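Local coordinates for metal transporter CNNM3 (Homo sapiens, PDB 6DFD), which is a CNNM-family membrane protein, probably moving magnesium out of cells, whose cyclic nucleotide-binding homology domain mediates dimerization, at residues V121-E126 and C178-V183; D109-I114 and Y138-L143. The protein carries 6 engineered substitutions. All coordinates share one frame; numbering follows the deposited sequence.

Contact 1: V121-E126 and C178-V183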
ATOM      1  N   VAL A 121      -0.039   5.499   2.251  1.00 36.01           N
ATOM      2  CA  VAL A 121       0.556   4.504   3.122  1.00 39.91           C
ATOM      3  C   VAL A 121       2.061   4.625   2.982  1.00 41.83           C
ATOM      4  O   VAL A 121       2.578   4.653   1.859  1.00 43.81           O
ATOM      5  CB  VAL A 121       0.102   3.081   2.751  1.00 44.50           C
ATOM      6  CG1 VAL A 121       0.622   2.081   3.761  1.00 47.56           C
ATOM      7  CG2 VAL A 121      -1.410   3.004   2.642  1.00 46.92           C
ATOM      8  N   GLU A 122       2.762   4.685   4.109  1.00 42.06           N
ATOM      9  CA  GLU A 122       4.213   4.544   4.116  1.00 45.47           C
ATOM     10  C   GLU A 122       4.544   3.337   4.981  1.00 43.45           C
ATOM     11  O   GLU A 122       4.130   3.274   6.143  1.00 43.68           O
ATOM     12  CB  GLU A 122       4.901   5.818   4.616  1.00 55.26           C
ATOM     13  CG  GLU A 122       4.699   6.127   6.069  1.00 68.80           C
ATOM     14  CD  GLU A 122       5.885   5.706   6.910  1.00 81.72           C
ATOM     15  OE1 GLU A 122       5.764   4.705   7.643  1.00 85.35           O
ATOM     16  OE2 GLU A 122       6.940   6.370   6.821  1.00 86.84           O
ATOM     17  N   ILE A 123       5.268   2.371   4.414  1.00 43.44           N
ATOM     18  CA  ILE A 123       5.269   1.025   4.973  1.00 47.24           C
ATOM     19  C   ILE A 123       6.632   0.367   4.796  1.00 49.47           C
ATOM     20  O   ILE A 123       7.359   0.627   3.831  1.00 48.30           O
ATOM     21  CB  ILE A 123       4.155   0.171   4.326  1.00 48.72           C
ATOM     22  CG1 ILE A 123       4.095  -1.208   4.986  1.00 54.76           C
ATOM     23  CG2 ILE A 123       4.376   0.048   2.833  1.00 46.22           C
ATOM     24  CD1 ILE A 123       2.743  -1.856   4.886  1.00 57.37           C
ATOM     25  N   GLY A 124       6.967  -0.498   5.756  1.00 53.52           N
ATOM     26  CA  GLY A 124       8.161  -1.311   5.678  1.00 56.11           C
ATOM     27  C   GLY A 124       9.385  -0.581   6.195  1.00 55.80           C
ATOM     28  O   GLY A 124       9.339   0.581   6.604  1.00 54.39           O
ATOM     29  N   LYS A 125      10.511  -1.299   6.177  1.00 57.55           N
ATOM     30  CA  LYS A 125      11.763  -0.737   6.676  1.00 62.50           C
ATOM     31  C   LYS A 125      12.239   0.428   5.818  1.00 59.35           C
ATOM     32  O   LYS A 125      12.955   1.306   6.313  1.00 58.88           O
ATOM     33  CB  LYS A 125      12.850  -1.816   6.735  1.00 73.97           C
ATOM     34  CG  LYS A 125      12.631  -2.881   7.805  1.00 85.57           C
ATOM     35  CD  LYS A 125      11.963  -4.114   7.224  1.00 93.56           C
ATOM     36  CE  LYS A 125      11.335  -5.002   8.286  1.00 96.81           C
ATOM     37  NZ  LYS A 125      10.196  -5.786   7.727  1.00 94.39           N
ATOM     38  N   GLU A 126      11.867   0.453   4.539  1.00 58.77           N
ATOM     39  CA  GLU A 126      12.231   1.560   3.666  1.00 60.34           C
ATOM     40  C   GLU A 126      11.207   2.683   3.685  1.00 55.53           C
ATOM     41  O   GLU A 126      11.457   3.737   3.094  1.00 53.55           O
ATOM     42  CB  GLU A 126      12.397   1.067   2.225  1.00 64.52           C
ATOM     43  CG  GLU A 126      13.384  -0.074   2.061  1.00 67.19           C
ATOM     44  CD  GLU A 126      13.657  -0.388   0.604  1.00 66.22           C
ATOM     45  OE1 GLU A 126      13.818   0.565  -0.191  1.00 65.47           O
ATOM     46  OE2 GLU A 126      13.700  -1.582   0.246  1.00 65.71           O
ATOM     47  N   CYS A 178       1.832  -2.945  17.230  1.00 69.36           N
ATOM     48  CA  CYS A 178       2.321  -1.682  16.699  1.00 70.36           C
ATOM     49  C   CYS A 178       2.602  -1.853  15.216  1.00 67.51           C
ATOM     50  O   CYS A 178       3.470  -2.662  14.855  1.00 70.95           O
ATOM     51  CB  CYS A 178       3.581  -1.234  17.432  1.00 76.32           C
ATOM     52  SG  CYS A 178       3.304  -0.886  19.171  1.00 81.95           S
ATOM     53  N   PRO A 179       1.921  -1.136  14.327  1.00 60.78           N
ATOM     54  CA  PRO A 179       2.115  -1.377  12.895  1.00 55.51           C
ATOM     55  C   PRO A 179       3.444  -0.812  12.421  1.00 52.13           C
ATOM     56  O   PRO A 179       4.017   0.095  13.027  1.00 50.54           O
ATOM     57  CB  PRO A 179       0.932  -0.646  12.255  1.00 54.62           C
ATOM     58  CG  PRO A 179       0.682   0.511  13.180  1.00 56.01           C
ATOM     59  CD  PRO A 179       1.100   0.065  14.571  1.00 59.21           C
ATOM     60  N   ASP A 180       3.944  -1.381  11.327  1.00 52.61           N
ATOM     61  CA  ASP A 180       5.111  -0.842  10.632  1.00 55.70           C
ATOM     62  C   ASP A 180       4.687  -0.014   9.429  1.00 53.48           C
ATOM     63  O   ASP A 180       5.319  -0.046   8.370  1.00 52.68           O
ATOM     64  CB  ASP A 180       6.060  -1.961  10.212  1.00 60.29           C
ATOM     65  CG  ASP A 180       5.464  -2.865   9.158  1.00 62.11           C
ATOM     66  OD1 ASP A 180       4.246  -2.762   8.906  1.00 61.61           O
ATOM     67  OD2 ASP A 180       6.219  -3.671   8.575  1.00 63.52           O
ATOM     68  N   TYR A 181       3.589   0.721   9.572  1.00 52.86           N
ATOM     69  CA  TYR A 181       3.111   1.587   8.510  1.00 51.38           C
ATOM     70  C   TYR A 181       2.371   2.762   9.119  1.00 49.97           C
ATOM     71  O   TYR A 181       1.868   2.701  10.243  1.00 51.21           O
ATOM     72  CB  TYR A 181       2.198   0.850   7.524  1.00 51.31           C
ATOM     73  CG  TYR A 181       1.167  -0.069   8.152  1.00 53.07           C
ATOM     74  CD1 TYR A 181       1.441  -1.418   8.348  1.00 57.19           C
ATOM     75  CD2 TYR A 181      -0.088   0.403   8.520  1.00 50.06           C
ATOM     76  CE1 TYR A 181       0.498  -2.269   8.909  1.00 57.68           C
ATOM     77  CE2 TYR A 181      -1.037  -0.441   9.083  1.00 49.61           C
ATOM     78  CZ  TYR A 181      -0.737  -1.776   9.273  1.00 54.01           C
ATOM     79  OH  TYR A 181      -1.676  -2.621   9.826  1.00 54.37           O
ATOM     80  N   THR A 182       2.328   3.844   8.353  1.00 45.69           N
ATOM     81  CA  THR A 182       1.494   4.991   8.650  1.00 42.82           C
ATOM     82  C   THR A 182       0.497   5.131   7.515  1.00 40.22           C
ATOM     83  O   THR A 182       0.851   4.944   6.344  1.00 40.20           O
ATOM     84  CB  THR A 182       2.339   6.271   8.801  1.00 44.37           C
ATOM     85  OG1 THR A 182       3.376   6.042   9.762  1.00 45.70           O
ATOM     86  CG2 THR A 182       1.492   7.444   9.255  1.00 46.22           C
ATOM     87  N   VAL A 183      -0.750   5.444   7.865  1.00 39.79           N
ATOM     88  CA  VAL A 183      -1.825   5.582   6.889  1.00 38.71           C
ATOM     89  C   VAL A 183      -2.519   6.907   7.145  1.00 38.38           C
ATOM     90  O   VAL A 183      -3.035   7.138   8.245  1.00 41.38           O
ATOM     91  CB  VAL A 183      -2.832   4.422   6.963  1.00 39.54           C
ATOM     92  CG1 VAL A 183      -3.959   4.632   5.962  1.00 38.32           C
ATOM     93  CG2 VAL A 183      -2.130   3.099   6.710  1.00 40.92           C
TER
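Asp-180 opens the pairing with Gly-124: its carbonyl O receives the Gly-124 N-H at 3.1 Å, with the donor nearly along the C=O axis. Gly-124 has a positive phi of 85°, which glycine adopts easily as the chain leaves its strand. The Asp-180 carboxylate serves the dimer instead, since OD2 accepts a hydrogen bond from the backbone N of Lys-125 of the second subunit. Tyr-181 faces Ile-123 as a non-hydrogen-bonded pair, their side chains next to one another on the same face of the sheet. With CG1 anti to the backbone N (chi1 -176°) and the chain extended at chi2, Ile-123 brings CD1 to within 3.7 Å of Tyr-181 CD1. Pro-179 CB, from just upstream, lies over the ring centre, 3.5 Å above its plane; the tyrosine OH bonds to Glu-126 of the second subunit. Thr-182 is gripped by Glu-122 through two backbone bonds, Glu-122 N to Thr-182 O at 3.0 Å and Thr-182 N to Glu-122 O at 2.9 Å. On the opposite face, Glu-122 bends back over its partner so that CG touches Thr-182 CB at 3.6 Å, while OG1 gives OE1 only a weak bond at 3.5 Å. Arg-104 is the stronger partner of both: its NH1 forms a salt bridge to Glu-122 OE1, and its backbone N bonds to Thr-182 OG1. Val-183 returns to the tyrosine face, its CG2 4.1 Å from Val-121 CG2, two beta-branched residues suited to a buried strand pair. This is an antiparallel ladder of the beta barrel characteristic of cyclic nucleotide-binding homology domains, a cupin-clan fold.

Contact 2: D109-I114 and Y138-L143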
ATOM      1  N   ASP A 109      -5.369  -1.152  17.906  1.00 50.50           N
ATOM      2  CA  ASP A 109      -6.173  -2.334  18.187  1.00 52.28           C
ATOM      3  C   ASP A 109      -7.448  -2.355  17.351  1.00 46.30           C
ATOM      4  O   ASP A 109      -8.485  -2.858  17.804  1.00 45.64           O
ATOM      5  CB  ASP A 109      -6.518  -2.426  19.677  1.00 59.83           C
ATOM      6  CG  ASP A 109      -7.487  -1.349  20.122  1.00 62.34           C
ATOM      7  OD1 ASP A 109      -7.590  -0.313  19.436  1.00 61.13           O
ATOM      8  OD2 ASP A 109      -8.149  -1.547  21.163  1.00 64.73           O
ATOM      9  N   TYR A 110      -7.394  -1.840  16.126  1.00 42.34           N
ATOM     10  CA  TYR A 110      -8.544  -1.928  15.243  1.00 39.88           C
ATOM     11  C   TYR A 110      -8.115  -2.217  13.814  1.00 37.70           C
ATOM     12  O   TYR A 110      -6.989  -1.926  13.398  1.00 39.84           O
ATOM     13  CB  TYR A 110      -9.395  -0.655  15.281  1.00 42.26           C
ATOM     14  CG  TYR A 110      -8.606   0.626  15.084  1.00 44.19           C
ATOM     15  CD1 TYR A 110      -8.195   1.020  13.822  1.00 42.69           C
ATOM     16  CD2 TYR A 110      -8.281   1.434  16.167  1.00 48.02           C
ATOM     17  CE1 TYR A 110      -7.474   2.193  13.638  1.00 43.41           C
ATOM     18  CE2 TYR A 110      -7.564   2.613  15.995  1.00 48.83           C
ATOM     19  CZ  TYR A 110      -7.163   2.982  14.732  1.00 46.54           C
ATOM     20  OH  TYR A 110      -6.449   4.148  14.568  1.00 48.30           O
ATOM     21  N   PHE A 111      -9.045  -2.824  13.087  1.00 33.28           N
ATOM     22  CA  PHE A 111      -8.954  -3.107  11.665  1.00 32.13           C
ATOM     23  C   PHE A 111      -9.791  -2.074  10.926  1.00 33.38           C
ATOM     24  O   PHE A 111     -10.857  -1.678  11.408  1.00 33.43           O
ATOM     25  CB  PHE A 111      -9.473  -4.527  11.407  1.00 31.73           C
ATOM     26  CG  PHE A 111      -9.874  -4.811   9.991  1.00 31.91           C
ATOM     27  CD1 PHE A 111     -11.150  -4.494   9.534  1.00 32.00           C
ATOM     28  CD2 PHE A 111      -9.005  -5.455   9.131  1.00 31.22           C
ATOM     29  CE1 PHE A 111     -11.526  -4.773   8.241  1.00 31.35           C
ATOM     30  CE2 PHE A 111      -9.380  -5.740   7.825  1.00 31.65           C
ATOM     31  CZ  PHE A 111     -10.640  -5.400   7.381  1.00 31.54           C
ATOM     32  N   ILE A 112      -9.303  -1.624   9.771  1.00 32.91           N
ATOM     33  CA  ILE A 112     -10.025  -0.661   8.949  1.00 31.26           C
ATOM     34  C   ILE A 112     -10.097  -1.153   7.514  1.00 31.58           C
ATOM     35  O   ILE A 112      -9.106  -1.636   6.954  1.00 31.92           O
ATOM     36  CB  ILE A 112      -9.375   0.737   9.006  1.00 34.80           C
ATOM     37  CG1 ILE A 112      -9.643   1.364  10.374  1.00 39.90           C
ATOM     38  CG2 ILE A 112      -9.919   1.628   7.895  1.00 31.48           C
ATOM     39  CD1 ILE A 112      -8.860   2.611  10.638  1.00 46.63           C
ATOM     40  N   LEU A 113     -11.279  -1.022   6.917  1.00 30.40           N
ATOM     41  CA  LEU A 113     -11.464  -1.186   5.483  1.00 29.28           C
ATOM     42  C   LEU A 113     -12.027   0.122   4.959  1.00 28.78           C
ATOM     43  O   LEU A 113     -12.951   0.685   5.558  1.00 29.45           O
ATOM     44  CB  LEU A 113     -12.405  -2.349   5.147  1.00 30.48           C
ATOM     45  CG  LEU A 113     -12.697  -2.489   3.646  1.00 32.75           C
ATOM     46  CD1 LEU A 113     -12.778  -3.908   3.241  1.00 35.18           C
ATOM     47  CD2 LEU A 113     -13.998  -1.810   3.271  1.00 36.91           C
ATOM     48  N   ILE A 114     -11.466   0.614   3.862  1.00 28.33           N
ATOM     49  CA  ILE A 114     -11.891   1.885   3.286  1.00 27.86           C
ATOM     50  C   ILE A 114     -13.075   1.620   2.367  1.00 29.30           C
ATOM     51  O   ILE A 114     -12.938   0.940   1.346  1.00 31.01           O
ATOM     52  CB  ILE A 114     -10.743   2.564   2.521  1.00 30.24           C
ATOM     53  CG1 ILE A 114      -9.581   2.869   3.469  1.00 34.80           C
ATOM     54  CG2 ILE A 114     -11.229   3.878   1.842  1.00 31.44           C
ATOM     55  CD1 ILE A 114      -8.349   3.413   2.756  1.00 41.45           C
ATOM     56  N   TYR A 138      -6.512  -2.616   6.467  1.00 30.93           N
ATOM     57  CA  TYR A 138      -5.353  -2.432   7.330  1.00 31.44           C
ATOM     58  C   TYR A 138      -5.681  -2.989   8.702  1.00 33.13           C
ATOM     59  O   TYR A 138      -6.847  -3.100   9.083  1.00 34.09           O
ATOM     60  CB  TYR A 138      -4.967  -0.945   7.466  1.00 31.94           C
ATOM     61  CG  TYR A 138      -4.923  -0.272   6.124  1.00 34.15           C
ATOM     62  CD1 TYR A 138      -3.754  -0.252   5.377  1.00 38.61           C
ATOM     63  CD2 TYR A 138      -6.071   0.263   5.561  1.00 33.63           C
ATOM     64  CE1 TYR A 138      -3.724   0.312   4.114  1.00 37.62           C
ATOM     65  CE2 TYR A 138      -6.054   0.821   4.300  1.00 33.31           C
ATOM     66  CZ  TYR A 138      -4.873   0.842   3.581  1.00 35.95           C
ATOM     67  OH  TYR A 138      -4.840   1.390   2.312  1.00 35.87           O
ATOM     68  N   GLY A 139      -4.632  -3.322   9.445  1.00 33.58           N
ATOM     69  CA  GLY A 139      -4.776  -3.634  10.853  1.00 34.77           C
ATOM     70  C   GLY A 139      -5.301  -5.017  11.155  1.00 36.76           C
ATOM     71  O   GLY A 139      -5.825  -5.233  12.248  1.00 38.25           O
ATOM     72  N   VAL A 140      -5.179  -5.964  10.221  1.00 36.80           N
ATOM     73  CA  VAL A 140      -5.618  -7.335  10.490  1.00 40.25           C
ATOM     74  C   VAL A 140      -4.913  -7.889  11.719  1.00 44.17           C
ATOM     75  O   VAL A 140      -5.518  -8.596  12.535  1.00 46.77           O
ATOM     76  CB  VAL A 140      -5.379  -8.224   9.253  1.00 41.81           C
ATOM     77  CG1 VAL A 140      -5.536  -9.702   9.592  1.00 48.49           C
ATOM     78  CG2 VAL A 140      -6.341  -7.838   8.140  1.00 39.19           C
ATOM     79  N   SER A 141      -3.622  -7.582  11.871  1.00 45.36           N
ATOM     80  CA  SER A 141      -2.879  -8.105  13.015  1.00 50.49           C
ATOM     81  C   SER A 141      -3.417  -7.565  14.334  1.00 47.58           C
ATOM     82  O   SER A 141      -3.260  -8.211  15.378  1.00 48.06           O
ATOM     83  CB  SER A 141      -1.396  -7.769  12.874  1.00 59.69           C
ATOM     84  OG  SER A 141      -0.772  -8.639  11.947  1.00 65.98           O
ATOM     85  N   ALA A 142      -4.052  -6.395  14.312  1.00 46.28           N
ATOM     86  CA  ALA A 142      -4.680  -5.869  15.516  1.00 51.68           C
ATOM     87  C   ALA A 142      -5.841  -6.737  15.980  1.00 55.29           C
ATOM     88  O   ALA A 142      -6.312  -6.556  17.108  1.00 62.77           O
ATOM     89  CB  ALA A 142      -5.154  -4.434  15.273  1.00 52.76           C
ATOM     90  N   LEU A 143      -6.318  -7.651  15.133  1.00 52.36           N
ATOM     91  CA  LEU A 143      -7.276  -8.680  15.506  1.00 56.85           C
ATOM     92  C   LEU A 143      -6.598 -10.036  15.703  1.00 70.61           C
ATOM     93  O   LEU A 143      -7.256 -11.077  15.588  1.00 70.05           O
ATOM     94  CB  LEU A 143      -8.375  -8.802  14.450  1.00 47.99           C
ATOM     95  CG  LEU A 143      -8.922  -7.512  13.827  1.00 42.40           C
ATOM     96  CD1 LEU A 143      -9.921  -7.859  12.756  1.00 39.13           C
ATOM     97  CD2 LEU A 143      -9.564  -6.622  14.881  1.00 44.04           C
TER
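Ile-112 and Tyr-138 are joined by two backbone hydrogen bonds, Ile-112 N to Tyr-138 O at 2.9 Å and Tyr-138 N to Ile-112 O at 2.8 Å, which form an antiparallel hydrogen-bonded pair. The Tyr-138 carbonyl O also lies 3.2 Å from Phe-111 CD2. At the far end of its ring, the Tyr-138 hydroxyl bonds to Thr-136 and Asn-132. Beyond the strand the chain turns at Gly-139, where any CB would collide with Tyr-110 O, so glycine is the residue that fits. Ala-142 N then bonds back to Gly-139 O at 3.0 Å, closing a short 3-10 turn. By its place between strands 137-138 and 181-185, the turn probably corresponds to the phosphate-binding cassette of cyclic nucleotide-binding domains. The small CB of Ala-142 points at the strand and meets Tyr-110 N at 3.5 Å, a spot suited to a methyl group. Phe-111, with CG roughly anti to its N (chi1 160°), swings its ring alongside Val-140, whose CG2 approaches the ring edge 3.7 Å from CE2. Leu-143 crosses it at the base, CD1 touching Phe-111 CB, and Phe-64 meets the ring edge to face. Replacing Phe-111 with alanine would probably leave Val-140 CG2 without its aromatic neighbour and Phe-64 without its ring partner. Farther along the strand, Ile-114 CD1 comes to the edge of the Tyr-138 ring, 3.8 Å from CE2.

Contacts 1 and 2 lie about 13 Å apart, centre to centre, in one beta-barrel domain. Contact 1 joins strands 119-123 and 181-185 of one antiparallel sheet; contact 2 joins strand 110-114 to strand 137-138 and the turn after it in the other. Their segments alternate along the chain, 109-114, 121-126, 138-143 and 178-183, so strand 110-114 is followed directly by strand 119-123 of the other sheet. Tyr-138 bridges the interior between them: its OH packs on Val-121 CG2, and its CD1 on Val-183 CG2. A weak, probable hydrogen bond of 3.1 Å links Gly-139 N and Tyr-181 OH. Glu-126 of the second subunit accepts a hydrogen bond from Ser-141 N of this chain, so both contacts lie at the dimer interface as well as within the barrel.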